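Local coordinates for 4-hydroxy-tetrahydrodipicolinate synthase (Aquifex aeolicus, PDB 2EHH), which probably catalyses the condensation of pyruvate with (S)-aspartate-beta-semialdehyde to 4-hydroxy-tetrahydrodipicolinate, a step of lysine biosynthesis, at residues V7-P12 / L26-H30; V214-I218 / R228-H233; Y235-L239 / V284-Y288; I245-P251 / T271-N277; T254-M258 / E278-R282. All blocks are in the same frame, centred on the assembly; numbering follows the deposited sequence.

Contact 1: V7-P12 / L26-H30; sequences VALITP and LIEFH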
# COMPACT_ATOMS: atom_id res chain seq x y z
N VAL A 7 -1.21 -21.18 21.74
CA VAL A 7 -0.20 -20.17 22.01
C VAL A 7 1.04 -20.30 21.12
O VAL A 7 1.60 -21.38 20.98
CB VAL A 7 0.25 -20.21 23.50
CG1 VAL A 7 0.85 -21.57 23.83
CG2 VAL A 7 1.26 -19.11 23.77
N ALA A 8 1.44 -19.19 20.50
CA ALA A 8 2.65 -19.17 19.68
C ALA A 8 3.69 -18.93 20.77
O ALA A 8 3.93 -17.79 21.19
CB ALA A 8 2.60 -18.00 18.69
N LEU A 9 4.27 -20.01 21.26
CA LEU A 9 5.23 -19.94 22.35
C LEU A 9 6.58 -19.31 22.02
O LEU A 9 7.19 -19.60 20.99
CB LEU A 9 5.45 -21.34 22.92
CG LEU A 9 5.89 -21.43 24.37
CD1 LEU A 9 4.73 -21.02 25.27
CD2 LEU A 9 6.33 -22.85 24.70
N ILE A 10 7.05 -18.45 22.92
CA ILE A 10 8.35 -17.82 22.76
C ILE A 10 9.38 -18.92 23.04
O ILE A 10 9.04 -19.95 23.62
CB ILE A 10 8.59 -16.71 23.81
CG1 ILE A 10 8.40 -17.30 25.22
CG2 ILE A 10 7.63 -15.56 23.58
CD1 ILE A 10 8.84 -16.38 26.34
N THR A 11 10.62 -18.70 22.62
CA THR A 11 11.68 -19.67 22.88
C THR A 11 12.66 -19.01 23.84
O THR A 11 13.41 -18.10 23.47
CB THR A 11 12.44 -20.06 21.60
OG1 THR A 11 11.53 -20.66 20.66
CG2 THR A 11 13.55 -21.07 21.92
N PRO A 12 12.65 -19.43 25.12
CA PRO A 12 13.54 -18.89 26.15
C PRO A 12 15.01 -19.12 25.82
O PRO A 12 15.37 -20.19 25.32
CB PRO A 12 13.12 -19.64 27.41
CG PRO A 12 11.69 -20.00 27.14
CD PRO A 12 11.71 -20.41 25.70
N LEU A 26 7.26 -23.25 30.93
CA LEU A 26 6.33 -22.54 30.06
C LEU A 26 5.26 -23.55 29.63
O LEU A 26 4.07 -23.24 29.57
CB LEU A 26 7.09 -22.00 28.85
CG LEU A 26 7.04 -20.52 28.49
CD1 LEU A 26 7.06 -19.65 29.74
CD2 LEU A 26 8.23 -20.20 27.57
N ILE A 27 5.69 -24.77 29.33
CA ILE A 27 4.76 -25.81 28.91
C ILE A 27 3.78 -26.15 30.03
O ILE A 27 2.58 -26.27 29.79
CB ILE A 27 5.52 -27.08 28.46
CG1 ILE A 27 6.30 -26.76 27.17
CG2 ILE A 27 4.55 -28.23 28.23
CD1 ILE A 27 7.09 -27.93 26.61
N GLU A 28 4.29 -26.30 31.25
CA GLU A 28 3.44 -26.61 32.39
C GLU A 28 2.47 -25.45 32.63
O GLU A 28 1.31 -25.65 32.98
CB GLU A 28 4.30 -26.84 33.64
CG GLU A 28 5.29 -27.99 33.49
CD GLU A 28 4.60 -29.33 33.32
OE1 GLU A 28 5.22 -30.24 32.73
OE2 GLU A 28 3.45 -29.49 33.78
N PHE A 29 2.98 -24.24 32.44
CA PHE A 29 2.18 -23.03 32.61
C PHE A 29 0.91 -23.13 31.76
O PHE A 29 -0.20 -22.86 32.24
CB PHE A 29 3.00 -21.81 32.19
CG PHE A 29 2.26 -20.50 32.23
CD1 PHE A 29 1.75 -20.01 33.43
CD2 PHE A 29 2.10 -19.74 31.08
CE1 PHE A 29 1.11 -18.77 33.48
CE2 PHE A 29 1.46 -18.51 31.11
CZ PHE A 29 0.96 -18.02 32.31
N HIS A 30 1.07 -23.54 30.51
CA HIS A 30 -0.09 -23.65 29.63
C HIS A 30 -0.97 -24.86 29.90
O HIS A 30 -2.18 -24.80 29.69
CB HIS A 30 0.36 -23.62 28.17
CG HIS A 30 0.74 -22.25 27.72
ND1 HIS A 30 2.05 -21.82 27.69
CD2 HIS A 30 -0.02 -21.17 27.41
CE1 HIS A 30 2.08 -20.53 27.39
NE2 HIS A 30 0.84 -20.11 27.21

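Contact 2: V214-I218 / R228-H233; sequences VKELI and RAREIH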
# COMPACT_ATOMS: atom_id res chain seq x y z
N VAL A 214 -7.64 -15.18 27.45
CA VAL A 214 -7.77 -15.44 26.02
C VAL A 214 -8.64 -16.67 25.82
O VAL A 214 -9.51 -16.70 24.95
CB VAL A 214 -6.40 -15.68 25.36
CG1 VAL A 214 -6.59 -16.10 23.91
CG2 VAL A 214 -5.56 -14.40 25.42
N LYS A 215 -8.41 -17.69 26.64
CA LYS A 215 -9.18 -18.92 26.56
C LYS A 215 -10.66 -18.59 26.71
O LYS A 215 -11.50 -19.10 25.97
CB LYS A 215 -8.75 -19.89 27.66
CG LYS A 215 -9.58 -21.17 27.74
CD LYS A 215 -9.58 -21.93 26.42
CE LYS A 215 -10.38 -23.21 26.53
NZ LYS A 215 -10.43 -23.94 25.23
N GLU A 216 -10.98 -17.72 27.67
CA GLU A 216 -12.36 -17.33 27.92
C GLU A 216 -12.97 -16.62 26.70
O GLU A 216 -14.14 -16.82 26.38
CB GLU A 216 -12.45 -16.40 29.14
CG GLU A 216 -12.03 -17.06 30.45
CD GLU A 216 -12.20 -16.13 31.64
OE1 GLU A 216 -11.77 -16.51 32.76
OE2 GLU A 216 -12.76 -15.03 31.47
N LEU A 217 -12.17 -15.78 26.04
CA LEU A 217 -12.66 -15.08 24.86
C LEU A 217 -13.04 -16.12 23.81
O LEU A 217 -14.12 -16.05 23.22
CB LEU A 217 -11.56 -14.14 24.31
CG LEU A 217 -11.78 -13.34 23.02
CD1 LEU A 217 -11.77 -14.28 21.82
CD2 LEU A 217 -13.08 -12.58 23.08
N ILE A 218 -12.16 -17.09 23.60
CA ILE A 218 -12.39 -18.15 22.63
C ILE A 218 -13.63 -18.99 22.94
O ILE A 218 -14.42 -19.28 22.04
CB ILE A 218 -11.17 -19.09 22.54
CG1 ILE A 218 -9.94 -18.31 22.07
CG2 ILE A 218 -11.47 -20.24 21.59
CD1 ILE A 218 -10.15 -17.59 20.76
N ARG A 228 -20.45 -11.50 25.51
CA ARG A 228 -19.40 -11.85 26.45
C ARG A 228 -18.04 -11.75 25.75
O ARG A 228 -17.06 -11.32 26.34
CB ARG A 228 -19.62 -13.27 26.99
CG ARG A 228 -18.49 -13.79 27.87
CD ARG A 228 -18.21 -12.89 29.07
NE ARG A 228 -17.17 -13.46 29.92
CZ ARG A 228 -16.49 -12.78 30.84
NH1 ARG A 228 -16.74 -11.49 31.04
NH2 ARG A 228 -15.55 -13.38 31.56
N ALA A 229 -18.00 -12.15 24.48
CA ALA A 229 -16.77 -12.09 23.70
C ALA A 229 -16.29 -10.64 23.63
O ALA A 229 -15.11 -10.35 23.85
CB ALA A 229 -17.00 -12.65 22.30
N ARG A 230 -17.20 -9.73 23.32
CA ARG A 230 -16.86 -8.31 23.24
C ARG A 230 -16.35 -7.80 24.59
O ARG A 230 -15.44 -6.98 24.65
CB ARG A 230 -18.07 -7.47 22.82
CG ARG A 230 -18.41 -7.51 21.34
CD ARG A 230 -19.43 -6.42 20.98
NE ARG A 230 -20.74 -6.66 21.59
CZ ARG A 230 -21.63 -7.54 21.14
NH1 ARG A 230 -21.36 -8.29 20.07
NH2 ARG A 230 -22.79 -7.69 21.78
N GLU A 231 -16.94 -8.29 25.67
CA GLU A 231 -16.53 -7.86 26.99
C GLU A 231 -15.06 -8.20 27.23
O GLU A 231 -14.29 -7.37 27.72
CB GLU A 231 -17.39 -8.54 28.06
CG GLU A 231 -17.42 -7.80 29.38
CD GLU A 231 -18.13 -8.60 30.46
OE1 GLU A 231 -19.20 -9.18 30.17
OE2 GLU A 231 -17.62 -8.63 31.60
N ILE A 232 -14.68 -9.42 26.89
CA ILE A 232 -13.32 -9.88 27.07
C ILE A 232 -12.38 -9.21 26.07
O ILE A 232 -11.27 -8.81 26.43
CB ILE A 232 -13.23 -11.40 26.91
CG1 ILE A 232 -14.16 -12.07 27.92
CG2 ILE A 232 -11.79 -11.87 27.12
CD1 ILE A 232 -14.33 -13.56 27.70
N HIS A 233 -12.83 -9.11 24.83
CA HIS A 233 -12.05 -8.48 23.76
C HIS A 233 -11.66 -7.05 24.14
O HIS A 233 -10.49 -6.69 24.09
CB HIS A 233 -12.89 -8.47 22.47
CG HIS A 233 -12.31 -7.64 21.37
ND1 HIS A 233 -11.33 -8.10 20.52
CD2 HIS A 233 -12.61 -6.38 20.96
CE1 HIS A 233 -11.04 -7.16 19.63
NE2 HIS A 233 -11.80 -6.11 19.88

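Contact 3: Y235-L239 / V284-Y288; sequences YLHDL and VLKKY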
# COMPACT_ATOMS: atom_id res chain seq x y z
N TYR A 235 -11.66 -5.69 27.05
CA TYR A 235 -10.92 -5.66 28.30
C TYR A 235 -9.44 -5.91 27.98
O TYR A 235 -8.55 -5.25 28.50
CB TYR A 235 -11.46 -6.74 29.25
CG TYR A 235 -10.58 -7.02 30.45
CD1 TYR A 235 -9.73 -8.13 30.47
CD2 TYR A 235 -10.58 -6.17 31.55
CE1 TYR A 235 -8.90 -8.38 31.57
CE2 TYR A 235 -9.76 -6.41 32.65
CZ TYR A 235 -8.92 -7.52 32.65
OH TYR A 235 -8.10 -7.76 33.72
N LEU A 236 -9.21 -6.86 27.07
CA LEU A 236 -7.87 -7.25 26.66
C LEU A 236 -7.27 -6.39 25.54
O LEU A 236 -6.11 -6.58 25.17
CB LEU A 236 -7.90 -8.71 26.20
CG LEU A 236 -7.22 -9.82 27.00
CD1 LEU A 236 -7.29 -9.57 28.49
CD2 LEU A 236 -7.88 -11.14 26.64
N HIS A 237 -8.04 -5.44 25.01
CA HIS A 237 -7.55 -4.62 23.91
C HIS A 237 -6.22 -3.92 24.18
O HIS A 237 -5.34 -3.92 23.32
CB HIS A 237 -8.59 -3.58 23.48
CG HIS A 237 -8.36 -3.03 22.11
ND1 HIS A 237 -8.41 -3.82 20.98
CD2 HIS A 237 -8.02 -1.79 21.69
CE1 HIS A 237 -8.11 -3.08 19.92
NE2 HIS A 237 -7.87 -1.85 20.33
N ASP A 238 -6.07 -3.32 25.35
CA ASP A 238 -4.82 -2.64 25.69
C ASP A 238 -3.64 -3.61 25.64
O ASP A 238 -2.55 -3.24 25.21
CB ASP A 238 -4.90 -1.99 27.07
CG ASP A 238 -5.73 -0.72 27.08
OD1 ASP A 238 -6.15 -0.27 25.99
OD2 ASP A 238 -5.97 -0.17 28.17
N LEU A 239 -3.85 -4.85 26.09
CA LEU A 239 -2.78 -5.84 26.05
C LEU A 239 -2.45 -6.22 24.61
O LEU A 239 -1.28 -6.29 24.22
CB LEU A 239 -3.19 -7.11 26.81
CG LEU A 239 -2.18 -8.26 26.78
CD1 LEU A 239 -0.92 -7.86 27.54
CD2 LEU A 239 -2.79 -9.51 27.38
N VAL A 284 1.19 -1.21 31.25
CA VAL A 284 -0.01 -1.90 30.80
C VAL A 284 -0.21 -3.19 31.61
O VAL A 284 -1.31 -3.48 32.09
CB VAL A 284 0.06 -2.25 29.30
CG1 VAL A 284 -1.12 -3.13 28.90
CG2 VAL A 284 0.04 -0.97 28.47
N LEU A 285 0.87 -3.96 31.77
CA LEU A 285 0.77 -5.20 32.53
C LEU A 285 0.26 -4.94 33.95
O LEU A 285 -0.53 -5.72 34.49
CB LEU A 285 2.12 -5.90 32.57
CG LEU A 285 2.71 -6.30 31.21
CD1 LEU A 285 3.97 -7.12 31.42
CD2 LEU A 285 1.69 -7.11 30.42
N LYS A 286 0.71 -3.84 34.53
CA LYS A 286 0.30 -3.46 35.88
C LYS A 286 -1.18 -3.13 35.96
O LYS A 286 -1.84 -3.44 36.96
CB LYS A 286 1.13 -2.27 36.37
CG LYS A 286 2.57 -2.64 36.70
CD LYS A 286 3.46 -1.42 36.87
CE LYS A 286 2.96 -0.50 37.98
NZ LYS A 286 3.85 0.69 38.13
N LYS A 287 -1.72 -2.51 34.91
CA LYS A 287 -3.14 -2.17 34.89
C LYS A 287 -3.96 -3.46 34.91
O LYS A 287 -5.09 -3.48 35.38
CB LYS A 287 -3.48 -1.34 33.65
CG LYS A 287 -4.98 -1.13 33.44
CD LYS A 287 -5.64 -0.40 34.61
CE LYS A 287 -5.52 1.11 34.50
NZ LYS A 287 -6.29 1.64 33.33
N TYR A 288 -3.37 -4.54 34.40
CA TYR A 288 -4.04 -5.83 34.38
C TYR A 288 -3.75 -6.58 35.68
O TYR A 288 -4.17 -7.73 35.86
CB TYR A 288 -3.58 -6.65 33.17
CG TYR A 288 -4.21 -6.22 31.87
CD1 TYR A 288 -5.55 -6.47 31.61
CD2 TYR A 288 -3.47 -5.54 30.90
CE1 TYR A 288 -6.15 -6.06 30.41
CE2 TYR A 288 -4.05 -5.13 29.70
CZ TYR A 288 -5.39 -5.39 29.47
OH TYR A 288 -5.98 -4.99 28.28

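Contact 4: I245-P251 / T271-N277; sequences IETNPIP and TEMSPEN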
# COMPACT_ATOMS: atom_id res chain seq x y z
N ILE A 245 3.87 -3.01 20.12
CA ILE A 245 4.42 -1.65 20.11
C ILE A 245 5.77 -1.70 19.39
O ILE A 245 6.26 -0.70 18.88
CB ILE A 245 4.57 -1.11 21.55
CG1 ILE A 245 4.97 0.36 21.51
CG2 ILE A 245 5.58 -1.95 22.32
CD1 ILE A 245 4.82 1.06 22.86
N GLU A 246 6.36 -2.89 19.37
CA GLU A 246 7.61 -3.15 18.67
C GLU A 246 7.41 -4.52 18.04
O GLU A 246 6.56 -5.29 18.48
CB GLU A 246 8.80 -3.15 19.63
CG GLU A 246 9.39 -1.75 19.87
CD GLU A 246 10.68 -1.77 20.68
OE1 GLU A 246 11.50 -2.69 20.46
OE2 GLU A 246 10.88 -0.86 21.51
N THR A 247 8.18 -4.82 17.00
CA THR A 247 8.05 -6.10 16.30
C THR A 247 7.93 -7.33 17.20
O THR A 247 8.80 -7.58 18.05
CB THR A 247 9.26 -6.31 15.35
OG1 THR A 247 9.33 -5.23 14.41
CG2 THR A 247 9.12 -7.63 14.59
N ASN A 248 6.86 -8.09 17.02
CA ASN A 248 6.66 -9.33 17.78
C ASN A 248 7.82 -10.24 17.38
O ASN A 248 8.17 -10.31 16.20
CB ASN A 248 5.32 -9.97 17.39
CG ASN A 248 5.15 -11.38 17.93
OD1 ASN A 248 5.00 -12.34 17.16
ND2 ASN A 248 5.16 -11.52 19.25
N PRO A 249 8.39 -11.02 18.32
CA PRO A 249 8.09 -11.17 19.75
C PRO A 249 8.87 -10.31 20.74
O PRO A 249 9.01 -10.69 21.90
CB PRO A 249 8.39 -12.65 19.97
CG PRO A 249 9.68 -12.78 19.20
CD PRO A 249 9.41 -11.99 17.91
N ILE A 250 9.37 -9.16 20.32
CA ILE A 250 10.12 -8.35 21.28
C ILE A 250 9.28 -7.99 22.52
O ILE A 250 9.73 -8.19 23.65
CB ILE A 250 10.69 -7.08 20.60
CG1 ILE A 250 11.75 -7.50 19.58
CG2 ILE A 250 11.31 -6.16 21.65
CD1 ILE A 250 12.31 -6.37 18.73
N PRO A 251 8.06 -7.46 22.32
CA PRO A 251 7.25 -7.12 23.49
C PRO A 251 6.80 -8.32 24.33
O PRO A 251 6.90 -8.29 25.56
CB PRO A 251 6.05 -6.38 22.88
CG PRO A 251 6.65 -5.75 21.65
CD PRO A 251 7.47 -6.89 21.10
N THR A 271 16.31 -7.25 19.25
CA THR A 271 16.92 -6.53 20.36
C THR A 271 15.92 -6.17 21.44
O THR A 271 14.71 -6.25 21.22
CB THR A 271 17.55 -5.22 19.87
OG1 THR A 271 16.55 -4.46 19.16
CG2 THR A 271 18.72 -5.50 18.94
N GLU A 272 16.42 -5.76 22.60
CA GLU A 272 15.56 -5.36 23.70
C GLU A 272 14.79 -4.11 23.27
O GLU A 272 15.21 -3.39 22.36
CB GLU A 272 16.37 -5.05 24.96
CG GLU A 272 17.35 -6.14 25.36
CD GLU A 272 17.99 -5.91 26.72
OE1 GLU A 272 18.12 -4.73 27.15
OE2 GLU A 272 18.39 -6.90 27.37
N MET A 273 13.66 -3.87 23.93
CA MET A 273 12.82 -2.72 23.64
C MET A 273 13.52 -1.43 24.03
O MET A 273 14.52 -1.44 24.76
CB MET A 273 11.51 -2.80 24.43
CG MET A 273 10.61 -3.96 24.08
SD MET A 273 9.24 -4.12 25.23
CE MET A 273 8.09 -2.91 24.57
N SER A 274 13.00 -0.31 23.54
CA SER A 274 13.56 0.99 23.90
C SER A 274 13.04 1.19 25.32
O SER A 274 11.94 0.74 25.65
CB SER A 274 13.01 2.08 22.98
OG SER A 274 11.61 2.23 23.15
N PRO A 275 13.84 1.85 26.18
CA PRO A 275 13.37 2.06 27.55
C PRO A 275 11.96 2.64 27.64
O PRO A 275 11.15 2.21 28.46
CB PRO A 275 14.44 2.98 28.15
CG PRO A 275 15.09 3.62 26.95
CD PRO A 275 15.14 2.48 25.97
N GLU A 276 11.67 3.62 26.78
CA GLU A 276 10.35 4.25 26.77
C GLU A 276 9.25 3.21 26.51
O GLU A 276 8.26 3.15 27.24
CB GLU A 276 10.30 5.34 25.70
CG GLU A 276 11.30 6.47 25.92
CD GLU A 276 11.59 7.26 24.65
OE1 GLU A 276 12.00 6.64 23.64
OE2 GLU A 276 11.41 8.50 24.67
N ASN A 277 9.43 2.41 25.47
CA ASN A 277 8.44 1.39 25.13
C ASN A 277 8.35 0.30 26.20
O ASN A 277 7.26 -0.16 26.53
CB ASN A 277 8.77 0.76 23.77
CG ASN A 277 8.39 1.67 22.61
OD1 ASN A 277 8.90 1.51 21.49
ND2 ASN A 277 7.48 2.60 22.85
O HOH W 1 14.05 -2.73 20.16

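Contact 5: T254-M258 / E278-R282; sequences TACWM and ENKLR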
# COMPACT_ATOMS: atom_id res chain seq x y z
N THR A 254 9.56 -9.81 26.34
CA THR A 254 9.89 -8.88 27.41
C THR A 254 8.85 -8.99 28.53
O THR A 254 9.20 -8.92 29.71
CB THR A 254 9.91 -7.42 26.90
OG1 THR A 254 10.90 -7.28 25.87
CG2 THR A 254 10.24 -6.46 28.04
N ALA A 255 7.59 -9.19 28.16
CA ALA A 255 6.53 -9.32 29.15
C ALA A 255 6.73 -10.59 29.98
O ALA A 255 6.56 -10.57 31.20
CB ALA A 255 5.16 -9.36 28.46
N CYS A 256 7.07 -11.68 29.31
CA CYS A 256 7.30 -12.95 30.00
C CYS A 256 8.48 -12.80 30.95
O CYS A 256 8.49 -13.40 32.03
CB CYS A 256 7.58 -14.07 28.99
SG CYS A 256 6.15 -14.51 27.96
N TRP A 257 9.47 -12.00 30.56
CA TRP A 257 10.64 -11.77 31.41
C TRP A 257 10.17 -11.04 32.67
O TRP A 257 10.60 -11.37 33.77
CB TRP A 257 11.68 -10.92 30.69
CG TRP A 257 12.67 -10.27 31.62
CD1 TRP A 257 13.67 -10.89 32.33
CD2 TRP A 257 12.74 -8.88 31.96
NE1 TRP A 257 14.35 -9.96 33.09
CE2 TRP A 257 13.80 -8.72 32.87
CE3 TRP A 257 12.00 -7.75 31.57
CZ2 TRP A 257 14.15 -7.48 33.41
CZ3 TRP A 257 12.35 -6.51 32.11
CH2 TRP A 257 13.41 -6.39 33.02
N MET A 258 9.30 -10.05 32.48
CA MET A 258 8.77 -9.28 33.60
C MET A 258 8.01 -10.17 34.56
O MET A 258 7.97 -9.92 35.77
CB MET A 258 7.86 -8.17 33.09
CG MET A 258 8.57 -7.11 32.27
SD MET A 258 7.48 -5.74 31.83
CE MET A 258 8.67 -4.60 31.10
N GLU A 278 9.49 -0.11 26.73
CA GLU A 278 9.49 -1.13 27.76
C GLU A 278 8.70 -0.66 28.98
O GLU A 278 8.04 -1.45 29.64
CB GLU A 278 10.91 -1.51 28.16
CG GLU A 278 10.98 -2.51 29.30
CD GLU A 278 12.26 -3.34 29.30
OE1 GLU A 278 12.67 -3.79 30.39
OE2 GLU A 278 12.85 -3.55 28.21
N ASN A 279 8.77 0.64 29.28
CA ASN A 279 8.04 1.18 30.43
C ASN A 279 6.54 1.23 30.14
O ASN A 279 5.72 1.04 31.04
CB ASN A 279 8.54 2.59 30.78
CG ASN A 279 9.81 2.56 31.62
OD1 ASN A 279 9.90 1.82 32.60
ND2 ASN A 279 10.79 3.38 31.24
N LYS A 280 6.19 1.48 28.89
CA LYS A 280 4.78 1.52 28.49
C LYS A 280 4.22 0.12 28.70
O LYS A 280 3.12 -0.05 29.22
CB LYS A 280 4.66 1.92 27.02
CG LYS A 280 3.23 2.10 26.53
CD LYS A 280 2.59 3.36 27.10
CE LYS A 280 1.15 3.53 26.62
NZ LYS A 280 0.32 2.33 26.95
N LEU A 281 5.00 -0.88 28.31
CA LEU A 281 4.57 -2.27 28.47
C LEU A 281 4.36 -2.59 29.94
O LEU A 281 3.32 -3.14 30.31
CB LEU A 281 5.62 -3.22 27.89
CG LEU A 281 5.38 -4.71 28.15
CD1 LEU A 281 4.06 -5.15 27.52
CD2 LEU A 281 6.54 -5.51 27.57
N ARG A 282 5.34 -2.26 30.78
CA ARG A 282 5.23 -2.54 32.21
C ARG A 282 3.97 -1.91 32.78
O ARG A 282 3.25 -2.54 33.55
CB ARG A 282 6.46 -2.02 32.96
CG ARG A 282 6.41 -2.29 34.47
CD ARG A 282 7.62 -1.69 35.17
NE ARG A 282 8.87 -2.30 34.71
CZ ARG A 282 9.27 -3.51 35.06
NH1 ARG A 282 8.54 -4.25 35.88
NH2 ARG A 282 10.41 -4.00 34.58
O HOH W 2 13.04 -5.51 26.21

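Contact 1: V7-P12 / L26-H30
Val7 on strand 4-8 and Leu9 just beyond it lie abreast of His30 and Leu26 on helix 20-31, with Val7 CA 8.4 Å from His30 CA and Leu9 CA 8.2 Å from Leu26 CA. This is the first beta-alpha pair of the TIM barrel, the helix packing on the outside of its strand. Val7 takes a chi1 of 61°, which sets CG1 between the backbone N and the carbonyl carbon and over the centre of the His30 imidazole, 3.7 Å from its centroid in a CH-pi contact. Phe29 CD2 covers the opposite face, nearer the rim. Obliquely to the same ring, Leu9 CD1 reaches His30 CE1 at 3.4 Å. One methyl of Leu26 serves two loop residues: its CD2 meets Pro12 CG tip to tip at a tight 3.5 Å and has Ile10 CG1 across it at 3.7 Å. Inside its helix, His30 ND1 donates to Leu26 O (3.1 Å) from above the carbonyl plane, while NE2 bonds weakly to Asn207 O. Each nitrogen of the buried imidazole thus faces a carbonyl oxygen; donating to both would probably need the doubly protonated ring, and these bonds with the carbon on both faces probably limit its rotation.

Contact 2: V214-I218 / R228-H233
Leu217 lies across the side of helix 226-242, its CB against Ile232 CG2 at 3.6 Å and its CD2 pressed onto the backbone of Ala229, only 3.1 Å from Ala229 O. The leucine has CG anti to the backbone N (chi1 176°), which carries CD2 over toward Ala229 and the CB of His233. Ile232 answers from the other helix with two branches: CG2 packs on the Leu217 side chain, while CD1 pushes into the opposing backbone and stops 3.5 Å from Leu217 N. Helices 211-223 and 226-242 form an antiparallel helical hairpin, the axes of their short segments 8.9 Å apart at closest, at an angle of 155°, and the hairpin leads from the last helix of the TIM barrel into the C-terminal helical region of the DapA fold. Because Ile232 CG1 lies over the centre of the Arg228 guanidinium, cutting this residue back to an alanine would probably leave the guanidinium without that cover and open a gap against Leu217 and Glu216. The same guanidinium sits between two carboxylates in a salt-bridge network. Glu216 OE2 approaches NH2 of Arg228 obliquely at 3.2 Å, the two planes 32° apart, and Glu231 OE2 holds NH1 of Arg228 at 3.0 Å. On another side of the same helix, His233 turns its ring away from Leu217, and its NE2 hydrogen-bonds to Ser171 OG of the second subunit.

Contact 3: Y235-L239 / V284-Y288
Tyr288 drives its phenol into a break in helix 226-242, and the tight part of the contact is built round that ring. Its OH donates to Tyr235 O at 2.6 Å, in the carbonyl plane and on a lone pair, and accepts from Leu239 N at 3.1 Å. Tyr235 O and Leu239 N would be partners in a regular alpha-helix; here the helix is kinked, and the hydroxyl bridges the two in place of the missing bond. Two hydrogen bonds thus grip one oxygen. The CD1-CE1 edge of Tyr288 points at one face of the Tyr235 ring in an edge-to-face pair, with centroids 5.2 Å apart and planes at 83°, while on the other side Tyr288 CE2 meets Leu239 CB at 3.6 Å. Leu239 CD1 continues the apolar seam to Leu285 CD2 at 4.0 Å. Packing is looser at the buried Val284, whose CG1 comes no nearer than 4.0 Å to Asp238 O. On the solvent side, the exposed Asp238 and Lys287 carry opposite charges that stay apart, OD2 of Asp238 being 5.5 Å from NZ of Lys287, and Tyr235, itself exposed, puts its ring at the border of the tight part. Leu285 of helix 275-287 also packs on Ala255 and Met258 of helix 250-258, Leu236 and Leu239 touch Met210 ahead of helix 211-223, and His237 and Asp238 face the second subunit.

Contact 4: I245-P251 / T271-N277
Glu246 lies slantwise across Met273, the carboxylate beside the methionine's CA and CB while its two oxygens serve different partners. OE2 of Glu246 uses its syn lone pair to accept from Ser274 N, a nearly straight bond of 3.0 Å with an N-H...O angle of 166°. OE1 of Glu246 takes a hydrogen from a water at 2.6 Å; that water also donates to Glu272 O and accepts from Thr271 OG1, so one solvent molecule ties the carboxylate to the incoming loop. Ser274 is the N-cap of helix 275-287, its OG accepting from Asn277 N at 3.2 Å, and the negative charge of Glu246 next to this helix start is probably favourable. With chi3 at 82° the Met273 chain bends at the sulfur, sending CE across Ile245 at about a right angle, 3.5 Å from CG2 of that residue. At the start of helix 250-258, the Ile250 side chain runs alongside that of Met273 in the opposite sense, and Ile250 CG2 presses on Met273 CG at a tight 3.4 Å. The same methyl covers Thr271 O, a buried carbonyl for which the model offers no partner. The contact joins the start of helix 250-258, entered through cis-Pro249, to the start of helix 275-287. Nearby, Asn248 OD1 hydrogen-bonds to Thr44, a predicted pyruvate-binding residue, and Thr247 OG1 to Lys108 O of the third subunit.

Contact 5: T254-M258 / E278-R282
Met258 and Leu281 lie at the crossing of helices 250-258 and 275-287, the axes of whose short segments come within 10.7 Å, at 57°. The extended Met258 chain ends in a CE that touches Glu278 CG at 3.6 Å and sits over the rim of one face of the Arg282 guanidinium. Leu281 CD2 fills the angle between Thr254 and Ala255, 3.8 Å from CG2 of Thr254. These helices belong to the C-terminal region that follows the TIM barrel in the DapA family. Glu278 OE1 approaches Trp257 CZ3 to 3.2 Å, the carboxylate turned 69° from the indole plane, and forms a salt bridge with Lys264, whose ammonium also makes a cation-pi contact with Trp257. With an alanine at Trp257, Lys264 would probably lose its cation-pi partner, and a gap would open beside Glu278 OE1 and Arg282 NH2. The other oxygen, Glu278 OE2, accepts from a water at 2.8 Å that also donates to Thr254 OG1 at 2.8 Å; that hydroxyl is also hydrogen-bonded to Ile250 O, one turn back in its helix. A bend at chi3 (-63°) brings the Arg282 guanidinium back against Met258 CE, and its NH1 makes a salt bridge with the terminal carboxylate of Asn294.

Contact 1 belongs to the TIM barrel itself, while contacts 2 to 5 follow the chain from the last barrel helix into the C-terminal helices. Contacts 2 and 3 come in turn along helix 226-242, their centres about 14 Å apart, and both touch the second subunit. Contacts 4 and 5 lie inside the loop that contact 3 closes; they share helices 250-258 and 275-287, alternate along the chain, and have centres only about 8 Å apart. Leu285 of contact 3 packs on Met258 of contact 5, and Cys256 meets Ile10 of contact 1. Through this last touch the helical region packs on the barrel beside Thr44, a predicted pyruvate-binding residue.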